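Uncharacterized protein (Bacillus cereus, PDB 5F2H) is of unknown function but belongs to the alpha/beta hydrolase superfamily and probably acts as a hydrolase, perhaps of the phospholipase/carboxylesterase type. Local coordinates at residues Glu147-Ser152 and Lys293-Glu298; Leu154-Thr159 and Glu306-Ile311; Asp226-Met231 and Gln271-Val276; Tyr256-Asp261 and Asp301-Glu306. All coordinates share one frame; numbering follows the deposited sequence.

Interaction 1 (Glu147-Ser152 and Lys293-Glu298); sequences EPYWKS and KHDYPE
Y149 and Y296 lie face against face as an offset stack, their planes 8° apart and their centroids 3.7 Å apart, with CD1 of each ring over the rim of the other. CG of Y296 is anti to its carbonyl carbon (chi1 -60°), which brings the ring onto Y149. The CB of Y149 also sits over the Y296 ring, 3.7 Å from its centroid, adding a CH-pi contact. W150 completes an aromatic cluster from a different side: its steeply inclined indole comes to the ring's edge, where NE1 gives a hydrogen bond to Y296 OH of 3.0 Å at 161°, close to the indole plane. At the other end of the stack a water joins Y149 OH (2.8 Å) to D295 OD1 (3.0 Å). I11 of the second subunit packs on both tyrosines. Y296 is thus gripped by stacking on its face and by a polar bond at its hydroxyl, which together would restrain its tilt, helped by F207 stacked on it and F300 edge-to-face.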
loop_
_atom_site.group_PDB
_atom_site.type_symbol
_atom_site.label_atom_id
_atom_site.label_comp_id
_atom_site.label_asym_id
_atom_site.label_seq_id
_atom_site.Cartn_x
_atom_site.Cartn_y
_atom_site.Cartn_z
ATOM N N GLU B 147 1.463 8.921 21.684
ATOM C CA GLU B 147 1.767 9.103 20.277
ATOM C C GLU B 147 3.254 8.951 19.920
ATOM O O GLU B 147 3.596 8.181 19.036
ATOM C CB GLU B 147 1.176 10.439 19.811
ATOM C CG GLU B 147 1.486 10.862 18.382
ATOM C CD GLU B 147 0.846 12.197 18.001
ATOM O OE1 GLU B 147 -0.298 12.475 18.401
ATOM O OE2 GLU B 147 1.465 12.960 17.240
ATOM N N PRO B 148 4.152 9.628 20.645
ATOM C CA PRO B 148 5.575 9.545 20.300
ATOM C C PRO B 148 6.177 8.145 20.190
ATOM O O PRO B 148 7.092 7.949 19.381
ATOM C CB PRO B 148 6.263 10.307 21.433
ATOM C CG PRO B 148 5.243 11.239 21.956
ATOM C CD PRO B 148 3.920 10.547 21.771
ATOM N N TYR B 149 5.673 7.185 20.972
ATOM C CA TYR B 149 6.228 5.838 20.942
ATOM C C TYR B 149 5.688 4.967 19.823
ATOM O O TYR B 149 6.273 3.920 19.528
ATOM C CB TYR B 149 5.991 5.132 22.278
ATOM C CG TYR B 149 6.607 5.809 23.481
ATOM C CD1 TYR B 149 7.882 5.492 23.894
ATOM C CD2 TYR B 149 5.881 6.719 24.246
ATOM C CE1 TYR B 149 8.435 6.108 25.012
ATOM C CE2 TYR B 149 6.414 7.310 25.374
ATOM C CZ TYR B 149 7.692 7.018 25.747
ATOM O OH TYR B 149 8.252 7.645 26.857
ATOM N N TRP B 150 4.603 5.384 19.173
ATOM C CA TRP B 150 4.005 4.554 18.115
ATOM C C TRP B 150 3.911 5.269 16.795
ATOM O O TRP B 150 3.349 4.745 15.851
ATOM C CB TRP B 150 2.602 4.120 18.575
ATOM C CG TRP B 150 2.647 3.432 19.890
ATOM C CD1 TRP B 150 2.635 4.015 21.117
ATOM C CD2 TRP B 150 2.755 2.037 20.118
ATOM N NE1 TRP B 150 2.719 3.067 22.097
ATOM C CE2 TRP B 150 2.755 1.835 21.508
ATOM C CE3 TRP B 150 2.820 0.928 19.279
ATOM C CZ2 TRP B 150 2.853 0.573 22.079
ATOM C CZ3 TRP B 150 2.884 -0.326 19.843
ATOM C CH2 TRP B 150 2.916 -0.495 21.228
ATOM N N LYS B 151 4.465 6.469 16.738
ATOM C CA LYS B 151 4.446 7.299 15.528
ATOM C C LYS B 151 5.138 6.626 14.338
ATOM O O LYS B 151 4.691 6.779 13.195
ATOM C CB LYS B 151 5.150 8.626 15.823
ATOM C CG LYS B 151 5.044 9.680 14.736
ATOM C CD LYS B 151 5.919 10.904 15.018
ATOM C CE LYS B 151 5.674 11.509 16.396
ATOM N NZ LYS B 151 4.252 11.858 16.662
ATOM N N SER B 152 6.194 5.858 14.611
ATOM C CA SER B 152 6.965 5.178 13.561
ATOM C C SER B 152 6.268 4.054 12.780
ATOM O O SER B 152 6.923 3.359 12.002
ATOM C CB SER B 152 8.283 4.660 14.136
ATOM O OG SER B 152 8.058 3.724 15.164
ATOM N N LYS B 293 13.102 -0.667 33.033
ATOM C CA LYS B 293 12.034 -0.695 34.043
ATOM C C LYS B 293 10.684 -0.587 33.331
ATOM O O LYS B 293 10.553 -1.073 32.207
ATOM C CB LYS B 293 12.218 0.406 35.105
ATOM C CG LYS B 293 13.487 0.265 35.943
ATOM C CD LYS B 293 13.548 1.248 37.108
ATOM C CE LYS B 293 13.641 2.717 36.696
ATOM N NZ LYS B 293 14.915 3.041 35.989
ATOM N N HIS B 294 9.698 0.067 33.953
ATOM C CA HIS B 294 8.367 0.204 33.355
ATOM C C HIS B 294 8.331 1.431 32.453
ATOM O O HIS B 294 7.806 2.512 32.795
ATOM C CB HIS B 294 7.324 0.249 34.448
ATOM C CG HIS B 294 5.912 0.193 33.952
ATOM N ND1 HIS B 294 5.058 1.271 34.010
ATOM C CD2 HIS B 294 5.202 -0.818 33.401
ATOM C CE1 HIS B 294 3.873 0.920 33.545
ATOM N NE2 HIS B 294 3.932 -0.346 33.176
ATOM N N ASP B 295 8.875 1.211 31.263
ATOM C CA ASP B 295 9.002 2.229 30.267
ATOM C C ASP B 295 9.318 1.522 28.968
ATOM O O ASP B 295 9.628 0.355 28.983
ATOM C CB ASP B 295 10.197 3.094 30.675
ATOM C CG ASP B 295 10.502 4.168 29.686
ATOM O OD1 ASP B 295 9.595 4.530 28.910
ATOM O OD2 ASP B 295 11.661 4.639 29.694
ATOM N N TYR B 296 9.255 2.231 27.851
ATOM C CA TYR B 296 9.576 1.642 26.564
ATOM C C TYR B 296 11.090 1.663 26.378
ATOM O O TYR B 296 11.782 2.543 26.920
ATOM C CB TYR B 296 9.001 2.466 25.439
ATOM C CG TYR B 296 7.511 2.644 25.412
ATOM C CD1 TYR B 296 6.886 3.518 26.268
ATOM C CD2 TYR B 296 6.766 2.104 24.386
ATOM C CE1 TYR B 296 5.536 3.783 26.150
ATOM C CE2 TYR B 296 5.416 2.353 24.263
ATOM C CZ TYR B 296 4.814 3.202 25.138
ATOM O OH TYR B 296 3.470 3.439 25.017
ATOM N N PRO B 297 11.633 0.687 25.626
ATOM C CA PRO B 297 13.091 0.675 25.378
ATOM C C PRO B 297 13.444 1.886 24.544
ATOM O O PRO B 297 12.611 2.370 23.772
ATOM C CB PRO B 297 13.315 -0.609 24.592
ATOM C CG PRO B 297 11.975 -0.966 24.040
ATOM C CD PRO B 297 10.944 -0.433 24.977
ATOM N N GLU B 298 14.673 2.364 24.651
ATOM C CA GLU B 298 15.047 3.567 23.902
ATOM C C GLU B 298 15.103 3.358 22.371
ATOM O O GLU B 298 14.934 4.307 21.607
ATOM C CB GLU B 298 16.276 4.218 24.543
ATOM C CG GLU B 298 16.532 5.648 24.089
ATOM C CD GLU B 298 17.406 6.418 25.071
ATOM O OE1 GLU B 298 17.391 6.065 26.269
ATOM O OE2 GLU B 298 18.038 7.421 24.674
HETATM O O HOH W 1 10.827 6.816 27.505
#

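Interaction 2 (Leu154-Thr159 and Glu306-Ile311); sequences LDQDYT and EAIKYI
I308 meets Q156 and Y158 where helix 300-313 packs over one face of the parallel sheet of this alpha/beta hydrolase fold; Y158 lies on strand 158-164, an outermost strand of the sheet within the chain. The CB of I308 points toward 154-159, and there the side chain forks. CG2, placed anti to the backbone N, reaches the tyrosine: it lies 3.6 Å from Y158 CE1, obliquely to the ring, and about 4.0 Å from Y158 OH. The other branch runs through CG1 and continues extended (chi2 -177°) to CD1. That methyl fits between the two partners, touching Y158 CE1 on one hand and the aliphatic part of Q156 on the other. Y158 and I308 lie alongside each other, pointing opposite ways. The isoleucine meets the tyrosine ring mainly through CE1, and the phenol OH is hydrogen-bonded to S201 OG. I203 of strand 202-207 touches both side chains, adding an inner strand to the same apolar patch. Q156 offers only carbon here, with CG 4.0 Å and CB 4.1 Å from I308 CD1.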
loop_
_atom_site.group_PDB
_atom_site.type_symbol
_atom_site.label_atom_id
_atom_site.label_comp_id
_atom_site.label_asym_id
_atom_site.label_seq_id
_atom_site.Cartn_x
_atom_site.Cartn_y
_atom_site.Cartn_z
ATOM N N LEU B 154 3.918 4.628 10.676
ATOM C CA LEU B 154 3.558 5.219 9.392
ATOM C C LEU B 154 4.596 4.793 8.349
ATOM O O LEU B 154 4.297 4.668 7.164
ATOM C CB LEU B 154 3.503 6.737 9.503
ATOM C CG LEU B 154 2.569 7.331 10.559
ATOM C CD1 LEU B 154 2.693 8.848 10.549
ATOM C CD2 LEU B 154 1.121 6.908 10.345
ATOM N N ASP B 155 5.815 4.547 8.824
ATOM C CA ASP B 155 6.929 4.112 7.986
ATOM C C ASP B 155 6.662 2.732 7.377
ATOM O O ASP B 155 7.390 2.296 6.486
ATOM C CB ASP B 155 8.210 4.054 8.829
ATOM C CG ASP B 155 8.583 5.405 9.440
ATOM O OD1 ASP B 155 8.085 6.443 8.956
ATOM O OD2 ASP B 155 9.399 5.430 10.389
ATOM N N GLN B 156 5.635 2.041 7.880
ATOM C CA GLN B 156 5.264 0.716 7.391
ATOM C C GLN B 156 3.892 0.761 6.734
ATOM O O GLN B 156 3.191 -0.244 6.634
ATOM C CB GLN B 156 5.299 -0.287 8.530
ATOM C CG GLN B 156 6.617 -0.275 9.292
ATOM C CD GLN B 156 7.833 -0.571 8.428
ATOM O OE1 GLN B 156 7.713 -1.092 7.321
ATOM N NE2 GLN B 156 9.023 -0.271 8.956
ATOM N N ASP B 157 3.533 1.960 6.291
ATOM C CA ASP B 157 2.286 2.236 5.595
ATOM C C ASP B 157 1.039 1.998 6.438
ATOM O O ASP B 157 0.008 1.620 5.899
ATOM C CB ASP B 157 2.219 1.368 4.327
ATOM C CG ASP B 157 1.169 1.842 3.332
ATOM O OD1 ASP B 157 0.528 2.888 3.574
ATOM O OD2 ASP B 157 1.004 1.176 2.283
ATOM N N TYR B 158 1.125 2.221 7.747
ATOM C CA TYR B 158 -0.025 2.022 8.638
ATOM C C TYR B 158 -0.670 3.287 9.139
ATOM O O TYR B 158 0.006 4.160 9.650
ATOM C CB TYR B 158 0.349 1.213 9.894
ATOM C CG TYR B 158 0.452 -0.278 9.716
ATOM C CD1 TYR B 158 1.632 -0.874 9.313
ATOM C CD2 TYR B 158 -0.642 -1.103 10.021
ATOM C CE1 TYR B 158 1.719 -2.247 9.173
ATOM C CE2 TYR B 158 -0.570 -2.473 9.875
ATOM C CZ TYR B 158 0.613 -3.039 9.457
ATOM O OH TYR B 158 0.704 -4.397 9.298
ATOM N N THR B 159 -1.992 3.351 9.036
ATOM C CA THR B 159 -2.766 4.484 9.539
ATOM C C THR B 159 -2.789 4.250 11.039
ATOM O O THR B 159 -3.119 3.153 11.488
ATOM C CB THR B 159 -4.196 4.469 8.980
ATOM O OG1 THR B 159 -4.145 4.638 7.557
ATOM C CG2 THR B 159 -5.044 5.573 9.607
ATOM N N GLU B 306 10.704 -4.697 13.438
ATOM C CA GLU B 306 10.732 -6.171 13.484
ATOM C C GLU B 306 9.345 -6.756 13.693
ATOM O O GLU B 306 8.927 -7.657 12.991
ATOM C CB GLU B 306 11.553 -6.725 14.653
ATOM C CG GLU B 306 13.062 -6.712 14.571
ATOM C CD GLU B 306 13.671 -7.494 15.740
ATOM O OE1 GLU B 306 14.899 -7.747 15.746
ATOM O OE2 GLU B 306 12.904 -7.917 16.640
ATOM N N ALA B 307 8.674 -6.268 14.726
ATOM C CA ALA B 307 7.340 -6.730 15.078
ATOM C C ALA B 307 6.423 -6.763 13.872
ATOM O O ALA B 307 5.814 -7.775 13.571
ATOM C CB ALA B 307 6.762 -5.843 16.162
ATOM N N ILE B 308 6.341 -5.651 13.165
ATOM C CA ILE B 308 5.488 -5.588 11.997
ATOM C C ILE B 308 5.975 -6.547 10.914
ATOM O O ILE B 308 5.164 -7.224 10.276
ATOM C CB ILE B 308 5.354 -4.145 11.494
ATOM C CG1 ILE B 308 4.624 -3.321 12.560
ATOM C CG2 ILE B 308 4.578 -4.100 10.182
ATOM C CD1 ILE B 308 4.358 -1.886 12.171
ATOM N N LYS B 309 7.290 -6.603 10.703
ATOM C CA LYS B 309 7.859 -7.517 9.703
ATOM C C LYS B 309 7.367 -8.895 10.035
ATOM O O LYS B 309 6.733 -9.550 9.225
ATOM C CB LYS B 309 9.391 -7.503 9.698
ATOM C CG LYS B 309 10.034 -6.276 9.063
ATOM C CD LYS B 309 11.531 -6.219 9.335
ATOM C CE LYS B 309 12.293 -7.463 8.893
ATOM N NZ LYS B 309 13.729 -7.345 9.271
ATOM N N TYR B 310 7.623 -9.288 11.270
ATOM C CA TYR B 310 7.210 -10.578 11.793
ATOM C C TYR B 310 5.727 -10.838 11.602
ATOM O O TYR B 310 5.353 -11.789 10.925
ATOM C CB TYR B 310 7.558 -10.642 13.280
ATOM C CG TYR B 310 7.063 -11.864 14.006
ATOM C CD1 TYR B 310 7.747 -13.073 13.931
ATOM C CD2 TYR B 310 5.951 -11.787 14.837
ATOM C CE1 TYR B 310 7.305 -14.187 14.625
ATOM C CE2 TYR B 310 5.502 -12.893 15.538
ATOM C CZ TYR B 310 6.177 -14.091 15.430
ATOM O OH TYR B 310 5.719 -15.189 16.131
ATOM N N ILE B 311 4.899 -9.954 12.157
ATOM C CA ILE B 311 3.437 -10.082 12.099
ATOM C C ILE B 311 2.829 -10.305 10.737
ATOM O O ILE B 311 2.158 -11.307 10.510
ATOM C CB ILE B 311 2.714 -8.896 12.789
ATOM C CG1 ILE B 311 2.954 -8.975 14.296
ATOM C CG2 ILE B 311 1.206 -8.935 12.527
ATOM C CD1 ILE B 311 2.321 -7.858 15.085
#

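Interaction 3 (Asp226-Met231 and Gln271-Val276); sequences DGFIFM and QQFVQV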
loop_
_atom_site.group_PDB
_atom_site.type_symbol
_atom_site.label_atom_id
_atom_site.label_comp_id
_atom_site.label_asym_id
_atom_site.label_seq_id
_atom_site.Cartn_x
_atom_site.Cartn_y
_atom_site.Cartn_z
ATOM N N ASP B 226 -4.698 -9.044 12.989
ATOM C CA ASP B 226 -3.707 -9.950 12.411
ATOM C C ASP B 226 -2.550 -10.217 13.369
ATOM O O ASP B 226 -1.856 -11.209 13.229
ATOM C CB ASP B 226 -3.171 -9.398 11.084
ATOM C CG ASP B 226 -4.254 -9.287 10.019
ATOM O OD1 ASP B 226 -5.459 -9.361 10.363
ATOM O OD2 ASP B 226 -3.897 -9.109 8.832
ATOM N N GLY B 227 -2.287 -9.290 14.283
ATOM C CA GLY B 227 -1.212 -9.452 15.260
ATOM C C GLY B 227 -1.340 -8.450 16.386
ATOM O O GLY B 227 -2.165 -7.561 16.324
ATOM N N PHE B 228 -0.532 -8.577 17.428
ATOM C CA PHE B 228 -0.625 -7.628 18.535
ATOM C C PHE B 228 0.762 -7.378 19.086
ATOM O O PHE B 228 1.571 -8.305 19.203
ATOM C CB PHE B 228 -1.557 -8.153 19.627
ATOM C CG PHE B 228 -1.053 -9.392 20.302
ATOM C CD1 PHE B 228 -1.252 -10.634 19.743
ATOM C CD2 PHE B 228 -0.380 -9.308 21.489
ATOM C CE1 PHE B 228 -0.804 -11.789 20.376
ATOM C CE2 PHE B 228 0.075 -10.454 22.136
ATOM C CZ PHE B 228 -0.138 -11.701 21.579
ATOM N N ILE B 229 1.011 -6.143 19.491
ATOM C CA ILE B 229 2.333 -5.769 20.005
ATOM C C ILE B 229 2.252 -5.134 21.387
ATOM O O ILE B 229 2.021 -3.931 21.492
ATOM C CB ILE B 229 3.011 -4.768 19.038
ATOM C CG1 ILE B 229 3.000 -5.306 17.600
ATOM C CG2 ILE B 229 4.438 -4.472 19.479
ATOM C CD1 ILE B 229 3.537 -4.328 16.591
ATOM N N PHE B 230 2.487 -5.917 22.440
ATOM C CA PHE B 230 2.396 -5.371 23.784
ATOM C C PHE B 230 3.712 -4.982 24.411
ATOM O O PHE B 230 4.729 -5.644 24.220
ATOM C CB PHE B 230 1.670 -6.311 24.722
ATOM C CG PHE B 230 0.316 -6.728 24.237
ATOM C CD1 PHE B 230 -0.556 -5.806 23.669
ATOM C CD2 PHE B 230 -0.185 -7.977 24.592
ATOM C CE1 PHE B 230 -1.843 -6.184 23.303
ATOM C CE2 PHE B 230 -1.465 -8.351 24.245
ATOM C CZ PHE B 230 -2.293 -7.459 23.591
HETATM N N MSE B 231 3.669 -3.892 25.171
HETATM C CA MSE B 231 4.840 -3.351 25.855
HETATM C C MSE B 231 4.477 -3.338 27.305
HETATM O O MSE B 231 3.491 -2.700 27.710
HETATM C CB MSE B 231 5.105 -1.937 25.329
HETATM C CG MSE B 231 6.238 -1.202 26.046
HETATM SE SE MSE B 231 8.008 -1.971 25.627
HETATM C CE MSE B 231 8.433 -2.541 27.473
ATOM N N GLN B 271 5.392 -12.527 31.846
ATOM C CA GLN B 271 6.034 -13.831 31.638
ATOM C C GLN B 271 5.008 -14.958 31.785
ATOM O O GLN B 271 5.101 -15.947 31.075
ATOM C CB GLN B 271 7.255 -14.020 32.539
ATOM C CG GLN B 271 8.169 -15.136 32.058
ATOM C CD GLN B 271 9.508 -15.166 32.779
ATOM O OE1 GLN B 271 10.533 -15.522 32.190
ATOM N NE2 GLN B 271 9.521 -14.721 34.030
ATOM N N GLN B 272 4.008 -14.787 32.654
ATOM C CA GLN B 272 2.953 -15.803 32.823
ATOM C C GLN B 272 2.163 -15.895 31.532
ATOM O O GLN B 272 1.776 -16.975 31.102
ATOM C CB GLN B 272 1.962 -15.419 33.915
ATOM C CG GLN B 272 2.560 -15.246 35.295
ATOM C CD GLN B 272 1.530 -14.768 36.294
ATOM O OE1 GLN B 272 0.331 -14.787 36.015
ATOM N NE2 GLN B 272 1.991 -14.330 37.465
ATOM N N PHE B 273 1.902 -14.737 30.937
ATOM C CA PHE B 273 1.166 -14.671 29.696
ATOM C C PHE B 273 1.924 -15.390 28.594
ATOM O O PHE B 273 1.371 -16.247 27.907
ATOM C CB PHE B 273 0.877 -13.219 29.359
ATOM C CG PHE B 273 0.254 -13.011 28.007
ATOM C CD1 PHE B 273 -1.038 -13.433 27.755
ATOM C CD2 PHE B 273 0.906 -12.265 27.036
ATOM C CE1 PHE B 273 -1.632 -13.217 26.524
ATOM C CE2 PHE B 273 0.315 -12.034 25.811
ATOM C CZ PHE B 273 -0.961 -12.507 25.557
ATOM N N VAL B 274 3.203 -15.080 28.460
ATOM C CA VAL B 274 4.042 -15.719 27.445
ATOM C C VAL B 274 4.053 -17.238 27.631
ATOM O O VAL B 274 4.155 -17.989 26.661
ATOM C CB VAL B 274 5.490 -15.177 27.488
ATOM C CG1 VAL B 274 6.396 -15.984 26.571
ATOM C CG2 VAL B 274 5.514 -13.699 27.098
ATOM N N GLN B 275 3.982 -17.682 28.883
ATOM C CA GLN B 275 3.964 -19.111 29.202
ATOM C C GLN B 275 2.734 -19.784 28.580
ATOM O O GLN B 275 2.845 -20.833 27.951
ATOM C CB GLN B 275 3.970 -19.305 30.720
ATOM C CG GLN B 275 3.901 -20.743 31.191
ATOM C CD GLN B 275 5.057 -21.605 30.714
ATOM O OE1 GLN B 275 5.969 -21.144 30.027
ATOM N NE2 GLN B 275 5.018 -22.881 31.090
ATOM N N VAL B 276 1.574 -19.148 28.728
ATOM C CA VAL B 276 0.350 -19.680 28.159
ATOM C C VAL B 276 0.451 -19.687 26.627
ATOM O O VAL B 276 0.039 -20.649 25.984
ATOM C CB VAL B 276 -0.888 -18.875 28.587
ATOM C CG1 VAL B 276 -2.122 -19.430 27.902
ATOM C CG2 VAL B 276 -1.052 -18.886 30.099
#
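F273 comes down from helix 267-279 to meet two phenylalanines of strand 227-231, F228 and F230, and the contact is carbon against carbon throughout. Its ring touches F228 through CE2 and CZ: F273 CE2 lies 4.0 Å from F228 CE2, and F273 CZ is 4.1 Å from F228 CZ. F228 and F273 point at each other from strand and helix, F228 CE2 lying at the edge of the F273 ring, while F273 CE2 stands obliquely to the F228 ring. F230 is touched more lightly, its CD2 4.3 Å from F273 CE2, which sits at the edge of the F230 ring.

Two residues apart on the strand, F228 and F230 project on the same side and brace each other. CG of F228 sits between the backbone N and the carbonyl carbon (chi1 65°), which carries CD2 of the ring over one face of F230. F273 has CG anti to its own backbone N (chi1 173°), and this turns its ring toward the strand.

Further out, L215 of helix 209-219 touches both F230 and F273, and V257 of the neighbouring strand touches F228 and F273. I229, between the two strand phenylalanines, faces A307 and I311 of helix 300-313 instead. Helices on both faces of a parallel sheet, with alternate strand residues feeding each layer, make up the three-layer alpha/beta/alpha sandwich of the alpha/beta hydrolase fold.

Interaction 4 (Tyr256-Asp261 and Asp301-Glu306); sequences YVVCGD and DELLKE
Strand 256-260, carrying Y256 and V258, runs nearly antiparallel to helix 301-306, at 158° between their directions and 10.1 Å between their axes. Y256 reaches across with CG anti to its backbone N (chi1 -166°) and donates its phenol proton to E306 OE2, 2.5 Å from Y256 OH. The carboxylate oxygen lies in the ring plane at the hydroxyl edge and is met nearly along its C-O axis, although the ring and carboxylate planes are 74° apart. The CB of E306 points toward the strand, and the extended chain beyond CG carries the carboxylate to the phenol.

One turn earlier L303 fills the apolar part: its CD1 meets V258 CG1 at 4.1 Å, and CD2 comes equally near Y256 OH.

The strand is paired through its backbone with F228 and F230 on one side and with E285 and K287 on the other. Helix 300-313 packs on one face of this alpha/beta hydrolase sheet, where L304 reaches I229; V257 and C259 turn to the opposite face and pack on helix 267-279.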
loop_
_atom_site.group_PDB
_atom_site.type_symbol
_atom_site.label_atom_id
_atom_site.label_comp_id
_atom_site.label_asym_id
_atom_site.label_seq_id
_atom_site.Cartn_x
_atom_site.Cartn_y
_atom_site.Cartn_z
ATOM N N TYR B 256 3.882 -10.168 19.509
ATOM C CA TYR B 256 5.220 -9.683 19.752
ATOM C C TYR B 256 5.062 -8.988 21.081
ATOM O O TYR B 256 4.300 -8.035 21.194
ATOM C CB TYR B 256 5.652 -8.708 18.662
ATOM C CG TYR B 256 7.146 -8.411 18.641
ATOM C CD1 TYR B 256 7.716 -7.499 19.525
ATOM C CD2 TYR B 256 7.976 -9.010 17.697
ATOM C CE1 TYR B 256 9.073 -7.218 19.486
ATOM C CE2 TYR B 256 9.326 -8.730 17.646
ATOM C CZ TYR B 256 9.868 -7.832 18.542
ATOM O OH TYR B 256 11.215 -7.574 18.496
ATOM N N VAL B 257 5.700 -9.532 22.108
ATOM C CA VAL B 257 5.622 -8.976 23.454
ATOM C C VAL B 257 7.009 -8.541 23.905
ATOM O O VAL B 257 8.000 -9.240 23.667
ATOM C CB VAL B 257 5.063 -10.011 24.439
ATOM C CG1 VAL B 257 5.050 -9.445 25.849
ATOM C CG2 VAL B 257 3.674 -10.439 23.999
ATOM N N VAL B 258 7.066 -7.391 24.566
ATOM C CA VAL B 258 8.306 -6.860 25.033
ATOM C C VAL B 258 8.121 -6.411 26.452
ATOM O O VAL B 258 7.086 -5.859 26.782
ATOM C CB VAL B 258 8.698 -5.608 24.191
ATOM C CG1 VAL B 258 9.999 -4.985 24.709
ATOM C CG2 VAL B 258 8.834 -5.949 22.706
ATOM N N CYS B 259 9.125 -6.621 27.282
ATOM C CA CYS B 259 9.069 -6.172 28.663
ATOM C C CYS B 259 10.472 -6.108 29.223
ATOM O O CYS B 259 11.350 -6.895 28.839
ATOM C CB CYS B 259 8.224 -7.069 29.532
ATOM S SG CYS B 259 8.135 -6.475 31.235
ATOM N N GLY B 260 10.681 -5.148 30.114
ATOM C CA GLY B 260 11.976 -4.946 30.743
ATOM C C GLY B 260 12.107 -5.743 32.029
ATOM O O GLY B 260 11.181 -5.783 32.848
ATOM N N ASP B 261 13.293 -6.311 32.238
ATOM C CA ASP B 261 13.577 -7.130 33.416
ATOM C C ASP B 261 13.661 -6.404 34.766
ATOM O O ASP B 261 14.015 -7.026 35.765
ATOM C CB ASP B 261 14.859 -7.929 33.191
ATOM C CG ASP B 261 16.059 -7.045 32.959
ATOM O OD1 ASP B 261 15.878 -5.819 32.785
ATOM O OD2 ASP B 261 17.185 -7.580 32.937
ATOM N N ASP B 301 11.294 2.025 18.500
ATOM C CA ASP B 301 10.805 2.198 17.126
ATOM C C ASP B 301 11.437 1.156 16.186
ATOM O O ASP B 301 10.875 0.846 15.121
ATOM C CB ASP B 301 10.955 3.645 16.627
ATOM C CG ASP B 301 12.385 4.148 16.674
ATOM O OD1 ASP B 301 13.285 3.404 17.125
ATOM O OD2 ASP B 301 12.605 5.317 16.286
ATOM N N GLU B 302 12.592 0.620 16.594
ATOM C CA GLU B 302 13.288 -0.421 15.839
ATOM C C GLU B 302 12.621 -1.758 16.093
ATOM O O GLU B 302 12.527 -2.587 15.194
ATOM C CB GLU B 302 14.773 -0.490 16.202
ATOM C CG GLU B 302 15.569 0.693 15.700
ATOM C CD GLU B 302 15.587 0.777 14.175
ATOM O OE1 GLU B 302 15.074 -0.149 13.502
ATOM O OE2 GLU B 302 16.135 1.764 13.636
ATOM N N LEU B 303 12.171 -1.976 17.325
ATOM C CA LEU B 303 11.485 -3.212 17.658
ATOM C C LEU B 303 10.194 -3.231 16.872
ATOM O O LEU B 303 9.835 -4.272 16.330
ATOM C CB LEU B 303 11.207 -3.329 19.147
ATOM C CG LEU B 303 12.442 -3.291 20.052
ATOM C CD1 LEU B 303 12.020 -3.412 21.508
ATOM C CD2 LEU B 303 13.441 -4.383 19.689
ATOM N N LEU B 304 9.503 -2.086 16.803
ATOM C CA LEU B 304 8.254 -1.997 16.026
ATOM C C LEU B 304 8.461 -2.413 14.579
ATOM O O LEU B 304 7.546 -2.959 13.959
ATOM C CB LEU B 304 7.643 -0.602 16.039
ATOM C CG LEU B 304 6.898 -0.091 17.259
ATOM C CD1 LEU B 304 6.483 1.360 17.060
ATOM C CD2 LEU B 304 5.668 -0.954 17.471
ATOM N N LYS B 305 9.638 -2.120 14.031
ATOM C CA LYS B 305 9.937 -2.500 12.659
ATOM C C LYS B 305 9.915 -4.035 12.586
ATOM O O LYS B 305 9.170 -4.602 11.781
ATOM C CB LYS B 305 11.276 -1.921 12.208
ATOM C CG LYS B 305 11.591 -2.181 10.746
ATOM C CD LYS B 305 12.826 -1.446 10.254
ATOM C CE LYS B 305 12.616 0.062 10.281
ATOM N NZ LYS B 305 13.778 0.796 9.713
ATOM N N GLU B 306 10.704 -4.697 13.438
ATOM C CA GLU B 306 10.732 -6.171 13.484
ATOM C C GLU B 306 9.345 -6.756 13.693
ATOM O O GLU B 306 8.927 -7.657 12.991
ATOM C CB GLU B 306 11.553 -6.725 14.653
ATOM C CG GLU B 306 13.062 -6.712 14.571
ATOM C CD GLU B 306 13.671 -7.494 15.740
ATOM O OE1 GLU B 306 14.899 -7.747 15.746
ATOM O OE2 GLU B 306 12.904 -7.917 16.640
#

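In the fold
All four contacts belong to the C-terminal hydrolase fold and two share helix 300-313: interaction 2 takes its later part and interaction 4 its earlier part, with centres about 12 Å apart and E306 common to both. Interactions 3 and 4 meet in the sheet, where strands 227-231 and 254-260 are neighbours and F230 O lies 2.9 Å from V258 N; their helices cover opposite faces. Interaction 1 lies about 9 Å, centre to centre, from interaction 4, and selenomethionine M231 links it to interaction 3 by packing on P297. Interaction 1 also adjoins the probable active site: H294, whose NE2 is hydrogen-bonded to OG of S208 in a likely nucleophile elbow, fits a serine-histidine pair as in other alpha/beta hydrolases.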